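Local coordinates for protein flavin-dependent monooxygenase, oxygenase subunit HsaA (Rhodococcus sp., PDB 2RFQ) that hydroxylates the phenolic ring of the cholesterol catabolite 3-HSA at the ortho position, using reduced FMN and molecular oxygen, as the oxygenase of a two-component monooxygenase, at residues A346-L349 with P354-R357; P277-R282 with F341-A346; V246-G251 with R360-G365; D254-H259 with V281-A286; P21-R26 with R73-A78. One frame throughout, in Å; residues are numbered along the deposited sequence.

Contact 1: residues A346-L349 with P354-R357. With 1PS (3-pyridinium-1-ylpropane-1-sulfonate), chain E.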
# COMPACT_ATOMS: atom_id res chain seq x y z
N ALA A 346 3.86 -13.90 -17.20
CA ALA A 346 3.27 -15.00 -17.93
C ALA A 346 3.87 -16.38 -17.62
O ALA A 346 3.15 -17.37 -17.50
CB ALA A 346 3.30 -14.72 -19.45
N THR A 347 5.19 -16.44 -17.49
CA THR A 347 5.86 -17.70 -17.22
C THR A 347 5.35 -18.38 -15.94
O THR A 347 5.24 -19.62 -15.90
CB THR A 347 7.41 -17.52 -17.21
OG1 THR A 347 8.02 -18.82 -17.26
CG2 THR A 347 7.90 -16.72 -15.99
N ALA A 348 4.97 -17.56 -14.95
CA ALA A 348 4.54 -18.07 -13.64
C ALA A 348 3.14 -18.69 -13.68
O ALA A 348 2.72 -19.35 -12.72
CB ALA A 348 4.62 -16.97 -12.56
N LEU A 349 2.40 -18.50 -14.78
CA LEU A 349 1.04 -19.08 -14.81
C LEU A 349 0.99 -20.58 -15.05
O LEU A 349 -0.04 -21.22 -14.83
CB LEU A 349 0.15 -18.40 -15.88
CG LEU A 349 -0.03 -16.90 -15.75
CD1 LEU A 349 -1.00 -16.46 -16.84
CD2 LEU A 349 -0.51 -16.50 -14.34
N PRO A 354 6.61 -24.12 -9.45
CA PRO A 354 6.60 -23.79 -8.02
C PRO A 354 5.98 -22.46 -7.59
O PRO A 354 5.27 -22.42 -6.58
CB PRO A 354 8.09 -23.86 -7.63
CG PRO A 354 8.75 -24.69 -8.67
CD PRO A 354 7.97 -24.41 -9.95
N LEU A 355 6.20 -21.38 -8.33
CA LEU A 355 5.84 -20.08 -7.76
C LEU A 355 4.32 -19.91 -7.62
O LEU A 355 3.84 -19.40 -6.57
CB LEU A 355 6.49 -18.95 -8.54
CG LEU A 355 6.20 -17.51 -8.12
CD1 LEU A 355 6.65 -17.22 -6.68
CD2 LEU A 355 6.93 -16.56 -9.09
N GLN A 356 3.56 -20.30 -8.66
CA GLN A 356 2.09 -20.20 -8.58
C GLN A 356 1.56 -21.11 -7.45
O GLN A 356 0.52 -20.80 -6.85
CB GLN A 356 1.40 -20.50 -9.91
CG GLN A 356 1.78 -21.84 -10.53
CD GLN A 356 0.90 -23.01 -10.06
OE1 GLN A 356 -0.30 -22.85 -9.83
NE2 GLN A 356 1.50 -24.22 -9.97
N ARG A 357 2.25 -22.23 -7.20
CA ARG A 357 1.84 -23.11 -6.09
C ARG A 357 2.06 -22.45 -4.73
O ARG A 357 1.17 -22.50 -3.88
CB ARG A 357 2.58 -24.45 -6.16
CG ARG A 357 1.90 -25.52 -5.31
CD ARG A 357 2.72 -26.78 -5.28
NE ARG A 357 2.82 -27.37 -6.61
CZ ARG A 357 3.92 -27.42 -7.34
NH1 ARG A 357 5.07 -26.93 -6.87
NH2 ARG A 357 3.89 -27.99 -8.54
N1 1PS E . 8.54 -21.85 -15.52
C1 1PS E . 7.46 -21.87 -16.34
C2 1PS E . 7.23 -22.95 -17.20
C3 1PS E . 9.42 -22.87 -15.51
C4 1PS E . 9.24 -23.98 -16.35
C5 1PS E . 8.12 -24.01 -17.20
C6 1PS E . 8.77 -20.71 -14.63
C7 1PS E . 7.75 -20.65 -13.49
C8 1PS E . 8.11 -19.56 -12.48
S1 1PS E . 9.08 -20.14 -11.24
O1 1PS E . 9.54 -18.92 -10.51
O2 1PS E . 10.27 -20.86 -11.76
O3 1PS E . 8.29 -21.10 -10.41
O HOH W 1 4.75 -20.39 -11.25
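Apolar contact between the turn 346-349 and the start of helix 354-365 is slight: the methyl CB of Ala348 faces CD2 of Leu355 at 4.2 Å. Beside it, the carbonyl oxygen of Ala348 lies 3.3 Å from CB of Gln356, whose CG sits between its own backbone N and carbonyl carbon (chi1 54°), close to the same oxygen. The bent amide chain then turns back to Thr353, where NE2 bonds to the carbonyl, while OE1 accepts from Arg360.

The polar link is indirect. A water donates to Ala348 O at 2.7 Å and accepts from Gln356 N at 2.9 Å, occupying an N-H of the first helical turn that has no earlier helical carbonyl to meet.

Leu355 N donates to sulfonate O3 of 1PS over 3.0 Å, with a bent N-H...O angle of 145°, and Pro354 CD lies against the same oxygen. At the other end of the ligand, Thr347 O approaches pyridinium C1 at 3.2 Å. A sulfonate held by a main-chain N-H in the first helical turn is typical of an anion site at a helix N-terminus; this helix start and the probable FMN-binding residue Thr347 line part of the 1PS pocket.

Contact 2: residues P277-R282 with F341-A346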
# COMPACT_ATOMS: atom_id res chain seq x y z
N PRO A 277 14.90 -2.38 -13.78
CA PRO A 277 15.09 -2.00 -12.40
C PRO A 277 13.87 -2.33 -11.55
O PRO A 277 13.99 -2.48 -10.34
CB PRO A 277 15.32 -0.48 -12.46
CG PRO A 277 14.62 -0.04 -13.70
CD PRO A 277 14.74 -1.20 -14.67
N PHE A 278 12.68 -2.38 -12.16
CA PHE A 278 11.49 -2.70 -11.37
C PHE A 278 11.50 -4.13 -10.85
O PHE A 278 11.11 -4.37 -9.71
CB PHE A 278 10.23 -2.38 -12.16
CG PHE A 278 10.12 -0.93 -12.53
CD1 PHE A 278 9.74 0.02 -11.58
CD2 PHE A 278 10.48 -0.50 -13.81
CE1 PHE A 278 9.67 1.39 -11.93
CE2 PHE A 278 10.41 0.86 -14.15
CZ PHE A 278 10.01 1.80 -13.21
N ALA A 279 11.95 -5.08 -11.67
CA ALA A 279 12.03 -6.46 -11.21
C ALA A 279 13.03 -6.54 -10.04
O ALA A 279 12.79 -7.26 -9.05
CB ALA A 279 12.44 -7.40 -12.34
N LYS A 280 14.12 -5.78 -10.15
CA LYS A 280 15.12 -5.74 -9.08
C LYS A 280 14.52 -5.18 -7.81
O LYS A 280 14.74 -5.70 -6.69
CB LYS A 280 16.33 -4.92 -9.51
CG LYS A 280 17.09 -5.59 -10.65
CD LYS A 280 18.22 -4.70 -11.15
CE LYS A 280 19.01 -5.41 -12.24
NZ LYS A 280 20.10 -4.48 -12.73
N VAL A 281 13.73 -4.10 -7.94
CA VAL A 281 13.11 -3.51 -6.74
C VAL A 281 12.13 -4.49 -6.07
O VAL A 281 12.08 -4.62 -4.84
CB VAL A 281 12.40 -2.18 -7.09
CG1 VAL A 281 11.47 -1.75 -5.94
CG2 VAL A 281 13.46 -1.13 -7.43
N ARG A 282 11.34 -5.20 -6.86
CA ARG A 282 10.39 -6.15 -6.26
C ARG A 282 11.13 -7.23 -5.49
O ARG A 282 10.68 -7.63 -4.42
CB ARG A 282 9.49 -6.78 -7.32
CG ARG A 282 8.68 -5.75 -8.12
CD ARG A 282 7.53 -5.07 -7.31
NE ARG A 282 7.90 -3.83 -6.62
CZ ARG A 282 8.00 -2.63 -7.19
NH1 ARG A 282 8.32 -1.57 -6.44
NH2 ARG A 282 7.82 -2.48 -8.50
N PHE A 341 5.21 -13.16 -7.67
CA PHE A 341 4.35 -13.82 -8.66
C PHE A 341 3.95 -12.80 -9.74
O PHE A 341 4.01 -13.09 -10.95
CB PHE A 341 3.13 -14.41 -7.92
CG PHE A 341 2.10 -15.02 -8.82
CD1 PHE A 341 2.41 -16.09 -9.64
CD2 PHE A 341 0.80 -14.52 -8.85
CE1 PHE A 341 1.43 -16.68 -10.48
CE2 PHE A 341 -0.19 -15.10 -9.68
CZ PHE A 341 0.14 -16.17 -10.50
N GLU A 342 3.57 -11.60 -9.30
CA GLU A 342 3.20 -10.52 -10.24
C GLU A 342 4.40 -10.17 -11.15
O GLU A 342 4.25 -10.03 -12.36
CB GLU A 342 2.73 -9.27 -9.52
CG GLU A 342 2.27 -8.15 -10.49
CD GLU A 342 1.90 -6.82 -9.79
OE1 GLU A 342 2.27 -6.61 -8.62
OE2 GLU A 342 1.27 -5.97 -10.43
N SER A 343 5.57 -10.00 -10.55
CA SER A 343 6.77 -9.68 -11.35
C SER A 343 7.11 -10.75 -12.41
O SER A 343 7.48 -10.44 -13.55
CB SER A 343 7.96 -9.51 -10.41
OG SER A 343 9.08 -9.02 -11.13
N SER A 344 6.98 -12.00 -12.01
CA SER A 344 7.31 -13.11 -12.89
C SER A 344 6.46 -13.13 -14.17
O SER A 344 6.94 -13.49 -15.24
CB SER A 344 7.19 -14.42 -12.13
OG SER A 344 7.62 -15.48 -12.94
N GLY A 345 5.19 -12.75 -14.03
CA GLY A 345 4.32 -12.60 -15.20
C GLY A 345 3.93 -13.90 -15.86
O GLY A 345 3.66 -14.89 -15.20
N ALA A 346 3.86 -13.90 -17.20
CA ALA A 346 3.27 -15.00 -17.93
C ALA A 346 3.87 -16.38 -17.62
O ALA A 346 3.15 -17.37 -17.50
CB ALA A 346 3.30 -14.72 -19.45
O HOH W 2 11.24 -9.54 -9.57
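Ser343 meets Ala279 and Arg282 where the first turns of helix 277-309 pass the last turns of helix 316-344. Phe341, at the start of the second segment, faces the other way: its ring stacks with Trp359 and packs on Gln356, on a side of the helix that is buried against helix 354-365 and the second subunit. Glu342 is exposed and makes its salt bridge through OE2 to Arg366 of the second subunit; its OE1 stays 6.6 Å from Arg282 NE, opposite charges that do not pair. Arg282 instead gives its NE to Glu285, one turn further along its own helix.

Ser343 carries the contact. With OG anti to the backbone N (chi1 -172°), the hydroxyl is directed at the neighbouring helix and stands 3.9 Å from both CA and CB of Ala279, while its CB lies 4.4 Å from CB of Arg282. A water fills the polar part of the interface, 2.7 Å from Ser343 OG and donating to Ala279 O at 2.8 Å; a helix carbonyl and a side-chain hydroxyl are thereby joined through one molecule. The two helices belong to the C-terminal helical bundle of the acyl-CoA dehydrogenase fold, and small residues at the crossing let the backbones approach to 6.2 Å between CA of Ala279 and CA of Ser343.

Ser344 turns to helix 233-266, packing on His256 and Gln260. Gly345 then leaves the helix with positive phi (71°), a conformation that favours glycine, and Ala346, a probable FMN-binding residue, packs on Trp141 of the second subunit.

Contact 3: residues V246-G251 with R360-G365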
# COMPACT_ATOMS: atom_id res chain seq x y z
N VAL A 246 5.65 -18.16 6.19
CA VAL A 246 6.97 -17.53 6.02
C VAL A 246 7.92 -18.44 5.20
O VAL A 246 8.56 -17.98 4.25
CB VAL A 246 7.57 -17.12 7.38
CG1 VAL A 246 9.00 -16.57 7.19
CG2 VAL A 246 6.66 -16.07 8.03
N GLY A 247 7.99 -19.72 5.55
CA GLY A 247 8.82 -20.68 4.79
C GLY A 247 8.42 -20.75 3.31
O GLY A 247 9.29 -20.80 2.43
N MSE A 248 7.11 -20.75 3.03
CA MSE A 248 6.62 -20.72 1.65
C MSE A 248 7.17 -19.49 0.91
O MSE A 248 7.55 -19.59 -0.27
CB MSE A 248 5.08 -20.74 1.62
CG MSE A 248 4.53 -22.10 2.01
SE MSE A 248 2.57 -21.88 2.11
CE MSE A 248 2.20 -22.93 3.75
N ALA A 249 7.28 -18.37 1.63
CA ALA A 249 7.78 -17.13 1.02
C ALA A 249 9.27 -17.28 0.69
O ALA A 249 9.72 -16.83 -0.39
CB ALA A 249 7.48 -15.93 1.94
N TYR A 250 10.04 -17.89 1.59
CA TYR A 250 11.46 -18.16 1.29
C TYR A 250 11.59 -19.02 0.02
O TYR A 250 12.42 -18.74 -0.87
CB TYR A 250 12.16 -18.86 2.45
CG TYR A 250 12.65 -17.91 3.53
CD1 TYR A 250 11.83 -17.56 4.59
CD2 TYR A 250 13.92 -17.33 3.46
CE1 TYR A 250 12.27 -16.70 5.61
CE2 TYR A 250 14.38 -16.45 4.46
CZ TYR A 250 13.52 -16.14 5.53
OH TYR A 250 13.93 -15.28 6.53
N GLY A 251 10.74 -20.04 -0.07
CA GLY A 251 10.79 -20.98 -1.21
C GLY A 251 10.42 -20.26 -2.49
O GLY A 251 11.08 -20.45 -3.53
N ARG A 360 -0.75 -19.84 -4.32
CA ARG A 360 -2.05 -20.39 -3.89
C ARG A 360 -1.99 -20.94 -2.49
O ARG A 360 -2.92 -20.74 -1.68
CB ARG A 360 -2.50 -21.47 -4.85
CG ARG A 360 -2.94 -20.88 -6.21
CD ARG A 360 -3.41 -21.98 -7.17
NE ARG A 360 -2.32 -22.86 -7.60
CZ ARG A 360 -2.08 -24.08 -7.13
NH1 ARG A 360 -2.84 -24.62 -6.18
NH2 ARG A 360 -1.05 -24.77 -7.61
N ASP A 361 -0.89 -21.62 -2.19
CA ASP A 361 -0.71 -22.22 -0.85
C ASP A 361 -0.72 -21.18 0.28
O ASP A 361 -1.35 -21.40 1.33
CB ASP A 361 0.59 -23.02 -0.82
CG ASP A 361 0.49 -24.36 -1.56
OD1 ASP A 361 -0.60 -24.76 -2.01
OD2 ASP A 361 1.54 -25.03 -1.72
N ALA A 362 0.01 -20.08 0.08
CA ALA A 362 0.09 -19.01 1.11
C ALA A 362 -1.28 -18.37 1.29
O ALA A 362 -1.71 -18.11 2.41
CB ALA A 362 1.15 -17.96 0.73
N HIS A 363 -1.99 -18.14 0.18
CA HIS A 363 -3.31 -17.53 0.29
C HIS A 363 -4.31 -18.46 0.97
O HIS A 363 -5.25 -18.01 1.66
CB HIS A 363 -3.80 -17.04 -1.07
CG HIS A 363 -3.18 -15.75 -1.47
ND1 HIS A 363 -3.68 -14.53 -1.07
CD2 HIS A 363 -2.06 -15.49 -2.19
CE1 HIS A 363 -2.91 -13.57 -1.54
NE2 HIS A 363 -1.91 -14.12 -2.22
N ALA A 364 -4.07 -19.77 0.86
CA ALA A 364 -4.94 -20.71 1.54
C ALA A 364 -4.62 -20.71 3.03
O ALA A 364 -5.54 -20.70 3.86
CB ALA A 364 -4.82 -22.11 0.95
N GLY A 365 -3.33 -20.72 3.36
CA GLY A 365 -2.91 -20.73 4.78
C GLY A 365 -3.42 -19.48 5.50
O GLY A 365 -3.72 -19.50 6.70
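Met248, present as selenomethionine, reaches from helix 233-266 to helix 354-365 and makes its closest approaches with the selenium. The atom SE of Met248 lies 3.7 Å from CB of Asp361 and equally 3.7 Å from the backbone N of Ala362, with the methyl CB of Ala362 a little further off at 4.4 Å. Its side chain leaves the helix with CG anti to the carbonyl carbon (chi1 -72°) and continues extended through chi2 (174°), which carries the selenium straight across the gap. At the last torsion the chain bends, and the terminal methyl CE turns along the partner helix toward Gly365.

Asp361 crosses the Met248 side chain at about a right angle. Its CG also stands anti to the carbonyl carbon, and this turns the carboxylate away from the selenium and leaves the methylene to touch it. The charged end is used elsewhere: OD1 accepts from the backbone N of Leu187, in the loop that also packs on Met248.

Ala362 offers little more than a methyl and its backbone N, and the CA atoms of Met248 and Ala362 come within 6.8 Å. The contact lies in the C-terminal helical bundle of the acyl-CoA dehydrogenase fold, with the side chain of Trp84, a probable FMN-binding residue, about 4 Å from that of Met248. Helix 316-344 closes one side, Ile337 touching both Ala249 and Ala362; helix 277-309 packs on Val246 and Tyr250; and the second subunit lies against Arg360, His363 and Ala364.

Contact 4: residues D254-H259 with V281-A286. With 1PS (3-pyridinium-1-ylpropane-1-sulfonate), chain E.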
# COMPACT_ATOMS: atom_id res chain seq x y z
N ASP A 254 13.34 -17.94 -3.51
CA ASP A 254 14.48 -18.67 -4.09
C ASP A 254 14.14 -19.17 -5.48
O ASP A 254 14.98 -19.09 -6.39
CB ASP A 254 14.86 -19.83 -3.18
CG ASP A 254 15.55 -19.37 -1.90
OD1 ASP A 254 16.04 -18.20 -1.80
OD2 ASP A 254 15.61 -20.21 -0.97
N ALA A 255 12.91 -19.68 -5.67
CA ALA A 255 12.50 -20.23 -6.98
C ALA A 255 12.51 -19.08 -8.00
O ALA A 255 13.07 -19.22 -9.10
CB ALA A 255 11.08 -20.87 -6.90
N HIS A 256 11.95 -17.95 -7.59
CA HIS A 256 11.87 -16.77 -8.47
C HIS A 256 13.24 -16.25 -8.84
O HIS A 256 13.55 -16.05 -10.02
CB HIS A 256 11.05 -15.66 -7.79
CG HIS A 256 10.99 -14.38 -8.56
ND1 HIS A 256 10.22 -14.24 -9.70
CD2 HIS A 256 11.60 -13.19 -8.36
CE1 HIS A 256 10.34 -13.00 -10.15
NE2 HIS A 256 11.17 -12.34 -9.35
N VAL A 257 14.10 -16.06 -7.84
CA VAL A 257 15.45 -15.54 -8.13
C VAL A 257 16.29 -16.51 -8.97
O VAL A 257 17.02 -16.08 -9.87
CB VAL A 257 16.17 -15.08 -6.84
CG1 VAL A 257 17.66 -14.71 -7.11
CG2 VAL A 257 15.42 -13.91 -6.22
N GLU A 258 16.16 -17.82 -8.71
CA GLU A 258 16.88 -18.81 -9.54
C GLU A 258 16.43 -18.73 -10.99
O GLU A 258 17.27 -18.63 -11.90
CB GLU A 258 16.66 -20.22 -9.01
CG GLU A 258 17.26 -21.32 -9.90
CD GLU A 258 17.08 -22.68 -9.29
OE1 GLU A 258 15.95 -23.22 -9.35
OE2 GLU A 258 18.06 -23.20 -8.72
N HIS A 259 15.12 -18.72 -11.22
CA HIS A 259 14.60 -18.68 -12.58
C HIS A 259 14.95 -17.35 -13.27
O HIS A 259 15.45 -17.34 -14.40
CB HIS A 259 13.11 -18.91 -12.60
CG HIS A 259 12.53 -18.94 -13.97
ND1 HIS A 259 12.60 -20.05 -14.78
CD2 HIS A 259 11.91 -17.98 -14.70
CE1 HIS A 259 12.02 -19.79 -15.94
NE2 HIS A 259 11.61 -18.53 -15.92
N VAL A 281 13.73 -4.10 -7.94
CA VAL A 281 13.11 -3.51 -6.74
C VAL A 281 12.13 -4.49 -6.07
O VAL A 281 12.08 -4.62 -4.84
CB VAL A 281 12.40 -2.18 -7.09
CG1 VAL A 281 11.47 -1.75 -5.94
CG2 VAL A 281 13.46 -1.13 -7.43
N ARG A 282 11.34 -5.20 -6.86
CA ARG A 282 10.39 -6.15 -6.26
C ARG A 282 11.13 -7.23 -5.49
O ARG A 282 10.68 -7.63 -4.42
CB ARG A 282 9.49 -6.78 -7.32
CG ARG A 282 8.68 -5.75 -8.12
CD ARG A 282 7.53 -5.07 -7.31
NE ARG A 282 7.90 -3.83 -6.62
CZ ARG A 282 8.00 -2.63 -7.19
NH1 ARG A 282 8.32 -1.57 -6.44
NH2 ARG A 282 7.82 -2.48 -8.50
N ILE A 283 12.26 -7.70 -6.03
CA ILE A 283 13.12 -8.67 -5.32
C ILE A 283 13.66 -8.10 -4.00
O ILE A 283 13.69 -8.81 -2.98
CB ILE A 283 14.23 -9.18 -6.27
CG1 ILE A 283 13.66 -10.35 -7.09
CG2 ILE A 283 15.50 -9.63 -5.52
CD1 ILE A 283 14.42 -10.55 -8.43
N ALA A 284 14.07 -6.83 -4.00
CA ALA A 284 14.57 -6.19 -2.79
C ALA A 284 13.46 -6.07 -1.76
O ALA A 284 13.65 -6.39 -0.58
CB ALA A 284 15.16 -4.82 -3.10
N GLU A 285 12.29 -5.60 -2.19
CA GLU A 285 11.15 -5.45 -1.27
C GLU A 285 10.76 -6.79 -0.64
O GLU A 285 10.62 -6.90 0.59
CB GLU A 285 9.94 -4.87 -1.99
CG GLU A 285 10.17 -3.44 -2.47
CD GLU A 285 9.03 -2.99 -3.37
OE1 GLU A 285 8.42 -3.86 -4.04
OE2 GLU A 285 8.74 -1.78 -3.38
N ALA A 286 10.61 -7.81 -1.49
CA ALA A 286 10.17 -9.12 -1.04
C ALA A 286 11.17 -9.75 -0.08
O ALA A 286 10.78 -10.20 1.01
CB ALA A 286 9.94 -10.04 -2.23
N1 1PS E . 8.54 -21.85 -15.52
C1 1PS E . 7.46 -21.87 -16.34
C2 1PS E . 7.23 -22.95 -17.20
C3 1PS E . 9.42 -22.87 -15.51
C4 1PS E . 9.24 -23.98 -16.35
C5 1PS E . 8.12 -24.01 -17.20
C6 1PS E . 8.77 -20.71 -14.63
C7 1PS E . 7.75 -20.65 -13.49
C8 1PS E . 8.11 -19.56 -12.48
S1 1PS E . 9.08 -20.14 -11.24
O1 1PS E . 9.54 -18.92 -10.51
O2 1PS E . 10.27 -20.86 -11.76
O3 1PS E . 8.29 -21.10 -10.41
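One wall of the 1PS pocket, in the C-terminal helical bundle of the acyl-CoA dehydrogenase fold, is formed by helix 233-266, which here packs against helix 277-309. Ile283 meets His256 and Val257 from the second helix. Its CG1 approaches the His256 imidazole at the edge, in the ring plane, 3.7 Å from CD2, and its CD1 lies 3.8 Å from NE2. The His256 ring points this way because its CG is anti to the backbone N (chi1 176°). Val257 adds its CG2, 4.1 Å from Ile283 CG1, so that the isoleucine end rests against both residues.

On the pocket side, His259 lays one face of its ring against the ligand: C6 of 1PS sits 3.6 Å above the plane, offset toward the rim, and sulfonate O2 is 3.5 Å from His259 CB. Without the imidazole, as with an alanine here, the ligand's propyl linker would probably lose the flat surface that covers it.

Along helix 277-309, Arg282 holds Glu285 side-on through two nitrogens. The NE bond to OE1 is 2.6 Å and nearly straight (175°), and NH1 meets OE2 at 3.1 Å; both oxygens lie in the guanidinium plane but are approached from above the plane of the carboxylate.

Contact 5: residues P21-R26 with R73-A78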
# COMPACT_ATOMS: atom_id res chain seq x y z
N PRO A 21 15.35 -31.70 -1.60
CA PRO A 21 15.14 -31.95 -3.04
C PRO A 21 14.02 -32.96 -3.31
O PRO A 21 13.27 -32.80 -4.27
CB PRO A 21 16.51 -32.48 -3.51
CG PRO A 21 17.48 -31.88 -2.53
CD PRO A 21 16.74 -31.97 -1.21
N THR A 22 13.91 -33.98 -2.46
CA THR A 22 12.84 -34.97 -2.59
C THR A 22 11.49 -34.29 -2.43
O THR A 22 10.60 -34.48 -3.25
CB THR A 22 13.01 -36.11 -1.56
OG1 THR A 22 14.22 -36.81 -1.86
CG2 THR A 22 11.86 -37.09 -1.62
N LEU A 23 11.37 -33.48 -1.39
CA LEU A 23 10.12 -32.74 -1.15
C LEU A 23 9.74 -31.83 -2.32
O LEU A 23 8.57 -31.79 -2.71
CB LEU A 23 10.20 -31.95 0.17
CG LEU A 23 10.50 -32.80 1.41
CD1 LEU A 23 10.41 -31.92 2.67
CD2 LEU A 23 9.56 -34.01 1.53
N ARG A 24 10.71 -31.11 -2.89
CA ARG A 24 10.44 -30.24 -4.04
C ARG A 24 9.98 -31.05 -5.23
O ARG A 24 9.02 -30.69 -5.89
CB ARG A 24 11.68 -29.46 -4.46
CG ARG A 24 12.13 -28.43 -3.48
CD ARG A 24 13.16 -27.46 -4.10
NE ARG A 24 13.83 -26.82 -2.98
CZ ARG A 24 15.00 -27.21 -2.48
NH1 ARG A 24 15.48 -26.59 -1.41
NH2 ARG A 24 15.70 -28.20 -3.06
N GLU A 25 10.68 -32.15 -5.51
CA GLU A 25 10.35 -32.99 -6.66
C GLU A 25 8.94 -33.55 -6.57
O GLU A 25 8.28 -33.74 -7.59
CB GLU A 25 11.36 -34.12 -6.81
CG GLU A 25 12.73 -33.64 -7.24
CD GLU A 25 13.77 -34.74 -7.24
OE1 GLU A 25 13.53 -35.80 -6.62
OE2 GLU A 25 14.83 -34.53 -7.86
N ARG A 26 8.48 -33.79 -5.34
CA ARG A 26 7.18 -34.39 -5.13
C ARG A 26 6.05 -33.38 -5.00
O ARG A 26 4.89 -33.78 -4.83
CB ARG A 26 7.18 -35.23 -3.85
CG ARG A 26 8.14 -36.41 -3.89
CD ARG A 26 7.90 -37.23 -2.66
NE ARG A 26 8.57 -38.52 -2.80
CZ ARG A 26 9.05 -39.22 -1.77
NH1 ARG A 26 8.92 -38.78 -0.53
NH2 ARG A 26 9.65 -40.38 -2.00
N ARG A 73 10.11 -23.78 8.85
CA ARG A 73 10.44 -22.82 7.79
C ARG A 73 11.15 -23.53 6.65
O ARG A 73 10.80 -23.34 5.47
CB ARG A 73 11.31 -21.70 8.32
CG ARG A 73 11.57 -20.63 7.28
CD ARG A 73 12.49 -19.59 7.84
NE ARG A 73 13.86 -20.06 7.79
CZ ARG A 73 14.93 -19.26 7.88
NH1 ARG A 73 14.80 -17.93 8.03
NH2 ARG A 73 16.15 -19.78 7.84
N LYS A 74 12.14 -24.36 6.98
CA LYS A 74 12.90 -25.10 5.97
C LYS A 74 11.99 -26.05 5.16
O LYS A 74 12.02 -26.03 3.93
CB LYS A 74 14.02 -25.90 6.66
CG LYS A 74 14.92 -26.64 5.72
CD LYS A 74 15.95 -27.50 6.47
CE LYS A 74 16.90 -26.67 7.30
NZ LYS A 74 17.85 -25.86 6.48
N ILE A 75 11.22 -26.88 5.85
CA ILE A 75 10.34 -27.83 5.14
C ILE A 75 9.38 -27.10 4.21
O ILE A 75 9.23 -27.47 3.02
CB ILE A 75 9.55 -28.71 6.12
CG1 ILE A 75 10.51 -29.52 6.99
CG2 ILE A 75 8.58 -29.64 5.35
CD1 ILE A 75 9.80 -30.09 8.24
N ALA A 76 8.74 -26.06 4.73
CA ALA A 76 7.74 -25.31 3.96
C ALA A 76 8.34 -24.60 2.74
O ALA A 76 7.61 -24.30 1.79
CB ALA A 76 7.04 -24.29 4.87
N SER A 77 9.64 -24.29 2.78
CA SER A 77 10.31 -23.66 1.64
C SER A 77 10.45 -24.61 0.44
O SER A 77 10.76 -24.16 -0.68
CB SER A 77 11.67 -23.11 2.05
OG SER A 77 12.64 -24.14 2.23
N ALA A 78 10.33 -25.92 0.71
CA ALA A 78 10.36 -26.96 -0.34
C ALA A 78 8.97 -27.37 -0.83
O ALA A 78 8.77 -27.58 -2.03
CB ALA A 78 11.13 -28.19 0.13
O HOH W 3 14.45 -24.66 0.14
O HOH W 4 12.27 -24.71 -2.65
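This is a mainly buried, apolar contact between two helices of the N-terminal domain, with two waters on its exposed side: the last turns of helix 11-25 lie against residues 73-78, at the C-terminal part of helix 65-76. Leu23 and Ala78 form its centre, CB to CB at 3.9 Å. Further out along the leucine, CD1 reaches CG2 of Ile75 at 4.0 Å, the two side chains crossing at a slant. Ile75 is also packed on Leu16 of the first helix, on Leu44 of helix 38-47 and on helix 80-96, so Leu23 adds to a cluster drawn from several helices.

Arg24 closes the exposed side. Its CG rests 3.8 Å from the methyl of Ala78, and with CG anti to the carbonyl carbon (chi1 -68°) and the chain extended from there to NE, the guanidinium is carried past Ala78 to Ser77. Two waters lie at its edge, in its plane. One accepts from NH1 at 2.7 Å and donates to Ser77 OG; the other accepts from NE and donates to Ser77 O. The arginine thus reaches Ser77 through two waters instead of by direct bonds.

Ser77 is fixed in turn by its own hydroxyl, which donates to Lys74 O over 2.6 Å, a side-chain-to-backbone bond one turn back. Small Ala78 lets the backbones close to 4.9 Å between CA of Arg24 and CA of Ala78. The contact joins two helices of the all-helical N-terminal domain of the acyl-CoA dehydrogenase fold.

In the fold
Contacts 1, 2 and 4 gather around one end of the C-terminal helical bundle. Contacts 2 and 4, centres 8 Å apart, are the nearest pair and share Val281 and Arg282; Ser344 CB of contact 2 lies 3.9 Å from His256 ND1 of contact 4 and 3.7 Å from Leu355 CD2 of contact 1. Contacts 1 and 4 both touch 1PS, contact 1 through the turn 346-349 and the start of helix 354-365, contact 4 through helix 233-266, near probable FMN-binding residues. Contact 3 continues helices 233-266 and 354-365 inward, its centre 13 Å from that of contact 1. Contact 5 brings in the N-terminal domain and touches contact 3, with Gly247 O 3.3 Å from Ser77 CB.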